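Local structure of putative uncharacterized protein (Chaetomium thermophilum, 5T8V) at residues Leu878-Leu892 and Pro918-Ile932. The protein probably acts as a cohesin loader that associates with chromatin, this chain being the C-terminal, HEAT-repeat part of the longer Scc2 protein. Residues are numbered along the deposited sequence; the frame is centred on the assembly and turned at random.
Sequences LTVSRAVVVIYRRVL and PRALLDDVMACLWII
Asp924 is shared by two arginines of helix 878-891, a worked example of how one carboxylate can link residues two turns apart on a neighbouring helix. Its OD2 takes a salt-bridging hydrogen bond from Arg882 NH2 at 3.0 Å on the syn side, somewhat out of the carboxylate plane, with an N-H...O angle of 149°, and OD1 forms a second salt bridge with Arg889 NH1 at 3.2 Å. The two flat groups are far from coplanar in either pair. Arg882 gets there by a bend at chi3 (98°), whereas Arg889 runs extended from CG to NE and lays one face of its guanidinium over the methyl of Ala927, CB to CZ 3.4 Å. Nearer the backbone, Asp924 CB rests on Val885 CG2, and the Asp924 side chain sits as a knob among Arg882, Val885, Val886 and Arg889. An alanine at Asp924 is likely to leave both guanidinium groups without this shared counter-charge and to open a gap beside Val886.

Leu921 is a second knob, sending CD1 against Val885 CG2 (3.6 Å) and CD2 against Ser881 CB; Leu878 meets Pro918 tip to tip, while Cys928 SG touches Tyr888 CB and Leu892 crosses Ile932.

The helices run nearly parallel, 27° apart with axes 8.7 Å at closest approach, as in an alpha-solenoid. Intervening helix 900-910 packs on Val925, Cys928 and Ile932; helix 839-852 meets Val880 and Arg882, helix 969-986 Leu922 and Ala927.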
loop_
_atom_site.group_PDB
_atom_site.type_symbol
_atom_site.label_atom_id
_atom_site.label_comp_id
_atom_site.label_asym_id
_atom_site.label_seq_id
_atom_site.Cartn_x
_atom_site.Cartn_y
_atom_site.Cartn_z
ATOM N N LEU A 878 -18.631 21.827 -40.946
ATOM C CA LEU A 878 -20.004 21.528 -40.556
ATOM C C LEU A 878 -20.209 21.612 -39.050
ATOM O O LEU A 878 -21.324 21.891 -38.597
ATOM C CB LEU A 878 -20.396 20.136 -41.050
ATOM C CG LEU A 878 -20.280 19.911 -42.560
ATOM C CD1 LEU A 878 -20.580 18.460 -42.903
ATOM C CD2 LEU A 878 -21.206 20.853 -43.326
ATOM N N THR A 879 -19.160 21.367 -38.264
ATOM C CA THR A 879 -19.276 21.453 -36.813
ATOM C C THR A 879 -19.821 22.811 -36.391
ATOM O O THR A 879 -20.817 22.899 -35.664
ATOM C CB THR A 879 -17.911 21.200 -36.173
ATOM O OG1 THR A 879 -17.365 19.973 -36.673
ATOM C CG2 THR A 879 -18.025 21.120 -34.658
ATOM N N VAL A 880 -19.173 23.887 -36.841
ATOM C CA VAL A 880 -19.616 25.235 -36.488
ATOM C C VAL A 880 -21.057 25.459 -36.931
ATOM O O VAL A 880 -21.866 26.040 -36.195
ATOM C CB VAL A 880 -18.664 26.287 -37.096
ATOM C CG1 VAL A 880 -18.468 26.062 -38.589
ATOM C CG2 VAL A 880 -19.179 27.696 -36.844
ATOM N N SER A 881 -21.403 25.005 -38.136
ATOM C CA SER A 881 -22.749 25.226 -38.657
ATOM C C SER A 881 -23.795 24.559 -37.770
ATOM O O SER A 881 -24.738 25.206 -37.298
ATOM C CB SER A 881 -22.840 24.707 -40.093
ATOM O OG SER A 881 -21.928 25.386 -40.940
ATOM N N ARG A 882 -23.644 23.252 -37.533
ATOM C CA ARG A 882 -24.577 22.554 -36.656
ATOM C C ARG A 882 -24.633 23.221 -35.289
ATOM O O ARG A 882 -25.710 23.348 -34.692
ATOM C CB ARG A 882 -24.181 21.084 -36.526
ATOM C CG ARG A 882 -25.318 20.190 -36.047
ATOM C CD ARG A 882 -24.937 18.717 -36.084
ATOM N NE ARG A 882 -24.512 18.223 -34.775
ATOM C CZ ARG A 882 -25.319 17.667 -33.873
ATOM N NH1 ARG A 882 -24.827 17.252 -32.713
ATOM N NH2 ARG A 882 -26.616 17.522 -34.123
ATOM N N ALA A 883 -23.483 23.673 -34.784
ATOM C CA ALA A 883 -23.455 24.355 -33.495
ATOM C C ALA A 883 -24.365 25.576 -33.503
ATOM O O ALA A 883 -25.240 25.718 -32.642
ATOM C CB ALA A 883 -22.023 24.752 -33.142
ATOM N N VAL A 884 -24.184 26.471 -34.479
ATOM C CA VAL A 884 -24.942 27.720 -34.466
ATOM C C VAL A 884 -26.424 27.456 -34.706
ATOM O O VAL A 884 -27.284 28.063 -34.056
ATOM C CB VAL A 884 -24.367 28.724 -35.485
ATOM C CG1 VAL A 884 -22.913 29.035 -35.156
ATOM C CG2 VAL A 884 -24.498 28.211 -36.910
ATOM N N VAL A 885 -26.756 26.550 -35.632
ATOM C CA VAL A 885 -28.172 26.294 -35.889
ATOM C C VAL A 885 -28.829 25.660 -34.670
ATOM O O VAL A 885 -30.014 25.893 -34.406
ATOM C CB VAL A 885 -28.370 25.420 -37.143
ATOM C CG1 VAL A 885 -27.773 26.102 -38.366
ATOM C CG2 VAL A 885 -27.763 24.050 -36.945
ATOM N N VAL A 886 -28.085 24.855 -33.907
ATOM C CA VAL A 886 -28.645 24.283 -32.687
ATOM C C VAL A 886 -28.797 25.357 -31.617
ATOM O O VAL A 886 -29.759 25.344 -30.838
ATOM C CB VAL A 886 -27.775 23.110 -32.200
ATOM C CG1 VAL A 886 -28.142 22.710 -30.772
ATOM C CG2 VAL A 886 -27.946 21.920 -33.131
ATOM N N ILE A 887 -27.858 26.301 -31.557
ATOM C CA ILE A 887 -27.958 27.373 -30.575
ATOM C C ILE A 887 -29.163 28.256 -30.873
ATOM O O ILE A 887 -29.860 28.703 -29.955
ATOM C CB ILE A 887 -26.648 28.182 -30.531
ATOM C CG1 ILE A 887 -25.517 27.311 -29.977
ATOM C CG2 ILE A 887 -26.811 29.433 -29.664
ATOM C CD1 ILE A 887 -24.134 27.905 -30.145
ATOM N N TYR A 888 -29.429 28.527 -32.154
ATOM C CA TYR A 888 -30.652 29.244 -32.508
ATOM C C TYR A 888 -31.885 28.405 -32.201
ATOM O O TYR A 888 -32.887 28.922 -31.693
ATOM C CB TYR A 888 -30.630 29.628 -33.990
ATOM C CG TYR A 888 -29.870 30.897 -34.322
ATOM C CD1 TYR A 888 -29.057 31.519 -33.382
ATOM C CD2 TYR A 888 -29.980 31.481 -35.577
ATOM C CE1 TYR A 888 -28.370 32.678 -33.687
ATOM C CE2 TYR A 888 -29.298 32.641 -35.890
ATOM C CZ TYR A 888 -28.496 33.235 -34.941
ATOM O OH TYR A 888 -27.815 34.390 -35.249
ATOM N N ARG A 889 -31.823 27.108 -32.499
ATOM C CA ARG A 889 -32.949 26.217 -32.248
ATOM C C ARG A 889 -33.351 26.236 -30.777
ATOM O O ARG A 889 -34.539 26.326 -30.446
ATOM C CB ARG A 889 -32.577 24.802 -32.695
ATOM C CG ARG A 889 -33.593 23.721 -32.374
ATOM C CD ARG A 889 -33.091 22.377 -32.877
ATOM N NE ARG A 889 -34.006 21.281 -32.579
ATOM C CZ ARG A 889 -33.824 20.027 -32.980
ATOM N NH1 ARG A 889 -32.758 19.705 -33.703
ATOM N NH2 ARG A 889 -34.708 19.091 -32.663
ATOM N N ARG A 890 -32.368 26.160 -29.878
ATOM C CA ARG A 890 -32.661 26.076 -28.452
ATOM C C ARG A 890 -32.933 27.449 -27.846
ATOM O O ARG A 890 -33.826 27.592 -27.004
ATOM C CB ARG A 890 -31.498 25.401 -27.722
ATOM C CG ARG A 890 -31.277 23.944 -28.101
ATOM C CD ARG A 890 -32.315 23.036 -27.460
ATOM N NE ARG A 890 -32.005 21.621 -27.665
ATOM C CZ ARG A 890 -32.463 20.879 -28.671
ATOM N NH1 ARG A 890 -33.267 21.401 -29.589
ATOM N NH2 ARG A 890 -32.115 19.601 -28.760
ATOM N N VAL A 891 -32.180 28.464 -28.262
ATOM C CA VAL A 891 -32.274 29.780 -27.635
ATOM C C VAL A 891 -33.472 30.550 -28.168
ATOM O O VAL A 891 -34.330 31.009 -27.406
ATOM C CB VAL A 891 -30.971 30.573 -27.850
ATOM C CG1 VAL A 891 -31.112 32.001 -27.319
ATOM C CG2 VAL A 891 -29.797 29.867 -27.180
ATOM N N LEU A 892 -33.539 30.711 -29.485
ATOM C CA LEU A 892 -34.457 31.679 -30.074
ATOM C C LEU A 892 -35.899 31.543 -29.598
ATOM O O LEU A 892 -36.544 32.583 -29.379
ATOM C CB LEU A 892 -34.374 31.574 -31.604
ATOM C CG LEU A 892 -34.743 32.809 -32.430
ATOM C CD1 LEU A 892 -34.160 34.103 -31.870
ATOM C CD2 LEU A 892 -34.257 32.596 -33.844
ATOM N N PRO A 918 -25.394 18.368 -45.834
ATOM C CA PRO A 918 -25.643 16.952 -45.521
ATOM C C PRO A 918 -26.850 16.728 -44.623
ATOM O O PRO A 918 -27.474 17.680 -44.145
ATOM C CB PRO A 918 -24.345 16.507 -44.831
ATOM C CG PRO A 918 -23.615 17.762 -44.488
ATOM C CD PRO A 918 -24.003 18.747 -45.530
ATOM N N ARG A 919 -27.174 15.455 -44.385
ATOM C CA ARG A 919 -28.378 15.104 -43.636
ATOM C C ARG A 919 -28.287 15.555 -42.183
ATOM O O ARG A 919 -29.178 16.252 -41.682
ATOM C CB ARG A 919 -28.601 13.593 -43.716
ATOM C CG ARG A 919 -29.726 13.056 -42.832
ATOM C CD ARG A 919 -29.625 11.546 -42.677
ATOM N NE ARG A 919 -30.312 11.085 -41.467
ATOM C CZ ARG A 919 -31.510 10.508 -41.435
ATOM N NH1 ARG A 919 -32.192 10.289 -42.551
ATOM N NH2 ARG A 919 -32.029 10.140 -40.272
ATOM N N ALA A 920 -27.220 15.155 -41.485
ATOM C CA ALA A 920 -27.125 15.414 -40.052
ATOM C C ALA A 920 -27.334 16.890 -39.736
ATOM O O ALA A 920 -27.952 17.234 -38.722
ATOM C CB ALA A 920 -25.771 14.941 -39.525
ATOM N N LEU A 921 -26.826 17.778 -40.590
ATOM C CA LEU A 921 -27.050 19.205 -40.387
ATOM C C LEU A 921 -28.422 19.624 -40.901
ATOM O O LEU A 921 -29.072 20.495 -40.310
ATOM C CB LEU A 921 -25.948 20.011 -41.073
ATOM C CG LEU A 921 -26.017 21.539 -40.975
ATOM C CD1 LEU A 921 -26.340 21.988 -39.564
ATOM C CD2 LEU A 921 -24.692 22.155 -41.408
ATOM N N LEU A 922 -28.883 19.005 -41.994
ATOM C CA LEU A 922 -30.230 19.283 -42.479
ATOM C C LEU A 922 -31.259 19.090 -41.372
ATOM O O LEU A 922 -32.301 19.757 -41.365
ATOM C CB LEU A 922 -30.578 18.392 -43.670
ATOM C CG LEU A 922 -32.002 18.603 -44.203
ATOM C CD1 LEU A 922 -32.288 20.066 -44.529
ATOM C CD2 LEU A 922 -32.232 17.743 -45.424
ATOM N N ASP A 923 -30.985 18.180 -40.436
ATOM C CA ASP A 923 -31.903 17.948 -39.327
ATOM C C ASP A 923 -32.034 19.192 -38.455
ATOM O O ASP A 923 -33.131 19.742 -38.284
ATOM C CB ASP A 923 -31.414 16.746 -38.511
ATOM C CG ASP A 923 -32.484 16.176 -37.605
ATOM O OD1 ASP A 923 -33.034 16.933 -36.781
ATOM O OD2 ASP A 923 -32.776 14.967 -37.719
ATOM N N ASP A 924 -30.914 19.662 -37.905
ATOM C CA ASP A 924 -30.963 20.805 -37.001
ATOM C C ASP A 924 -31.428 22.066 -37.721
ATOM O O ASP A 924 -32.139 22.893 -37.136
ATOM C CB ASP A 924 -29.594 21.022 -36.362
ATOM C CG ASP A 924 -29.144 19.834 -35.532
ATOM O OD1 ASP A 924 -29.643 19.679 -34.399
ATOM O OD2 ASP A 924 -28.292 19.058 -36.011
ATOM N N VAL A 925 -31.049 22.235 -38.991
ATOM C CA VAL A 925 -31.463 23.441 -39.708
ATOM C C VAL A 925 -32.951 23.387 -40.031
ATOM O O VAL A 925 -33.635 24.416 -40.024
ATOM C CB VAL A 925 -30.623 23.648 -40.982
ATOM C CG1 VAL A 925 -30.863 22.543 -41.955
ATOM C CG2 VAL A 925 -30.955 24.977 -41.616
ATOM N N MET A 926 -33.473 22.199 -40.342
ATOM C CA MET A 926 -34.908 22.075 -40.582
ATOM C C MET A 926 -35.689 22.361 -39.307
ATOM O O MET A 926 -36.687 23.094 -39.325
ATOM C CB MET A 926 -35.235 20.680 -41.118
ATOM C CG MET A 926 -36.705 20.479 -41.481
ATOM S SD MET A 926 -37.262 21.537 -42.839
ATOM C CE MET A 926 -36.450 20.756 -44.236
ATOM N N ALA A 927 -35.243 21.793 -38.183
ATOM C CA ALA A 927 -35.842 22.133 -36.897
ATOM C C ALA A 927 -35.841 23.641 -36.683
ATOM O O ALA A 927 -36.862 24.233 -36.311
ATOM C CB ALA A 927 -35.088 21.429 -35.769
ATOM N N CYS A 928 -34.696 24.282 -36.931
ATOM C CA CYS A 928 -34.607 25.727 -36.763
ATOM C C CYS A 928 -35.609 26.448 -37.657
ATOM O O CYS A 928 -36.250 27.417 -37.229
ATOM C CB CYS A 928 -33.182 26.195 -37.058
ATOM S SG CYS A 928 -32.829 27.885 -36.541
ATOM N N LEU A 929 -35.762 25.991 -38.902
ATOM C CA LEU A 929 -36.754 26.582 -39.795
ATOM C C LEU A 929 -38.150 26.501 -39.190
ATOM O O LEU A 929 -38.872 27.503 -39.127
ATOM C CB LEU A 929 -36.722 25.884 -41.156
ATOM C CG LEU A 929 -35.541 26.183 -42.082
ATOM C CD1 LEU A 929 -35.588 25.271 -43.301
ATOM C CD2 LEU A 929 -35.539 27.646 -42.510
ATOM N N TRP A 930 -38.551 25.308 -38.746
ATOM C CA TRP A 930 -39.863 25.161 -38.125
ATOM C C TRP A 930 -40.025 26.125 -36.957
ATOM O O TRP A 930 -41.051 26.805 -36.836
ATOM C CB TRP A 930 -40.062 23.718 -37.663
ATOM C CG TRP A 930 -41.323 23.499 -36.867
ATOM C CD1 TRP A 930 -41.408 23.033 -35.588
ATOM C CD2 TRP A 930 -42.673 23.742 -37.294
ATOM N NE1 TRP A 930 -42.722 22.964 -35.193
ATOM C CE2 TRP A 930 -43.518 23.394 -36.221
ATOM C CE3 TRP A 930 -43.247 24.218 -38.477
ATOM C CZ2 TRP A 930 -44.905 23.506 -36.295
ATOM C CZ3 TRP A 930 -44.624 24.325 -38.551
ATOM C CH2 TRP A 930 -45.438 23.972 -37.466
ATOM N N ILE A 931 -39.017 26.201 -36.086
ATOM C CA ILE A 931 -39.081 27.115 -34.945
ATOM C C ILE A 931 -39.331 28.540 -35.423
ATOM O O ILE A 931 -40.321 29.179 -35.043
ATOM C CB ILE A 931 -37.793 27.018 -34.110
ATOM C CG1 ILE A 931 -37.641 25.614 -33.508
ATOM C CG2 ILE A 931 -37.768 28.081 -33.018
ATOM C CD1 ILE A 931 -38.713 25.232 -32.503
ATOM N N ILE A 932 -38.430 29.060 -36.263
ATOM C CA ILE A 932 -38.604 30.400 -36.819
ATOM C C ILE A 932 -40.034 30.592 -37.305
ATOM O O ILE A 932 -40.660 31.630 -37.057
ATOM C CB ILE A 932 -37.599 30.644 -37.960
ATOM C CG1 ILE A 932 -36.153 30.567 -37.455
ATOM C CG2 ILE A 932 -37.868 31.993 -38.632
ATOM C CD1 ILE A 932 -35.698 31.763 -36.651
#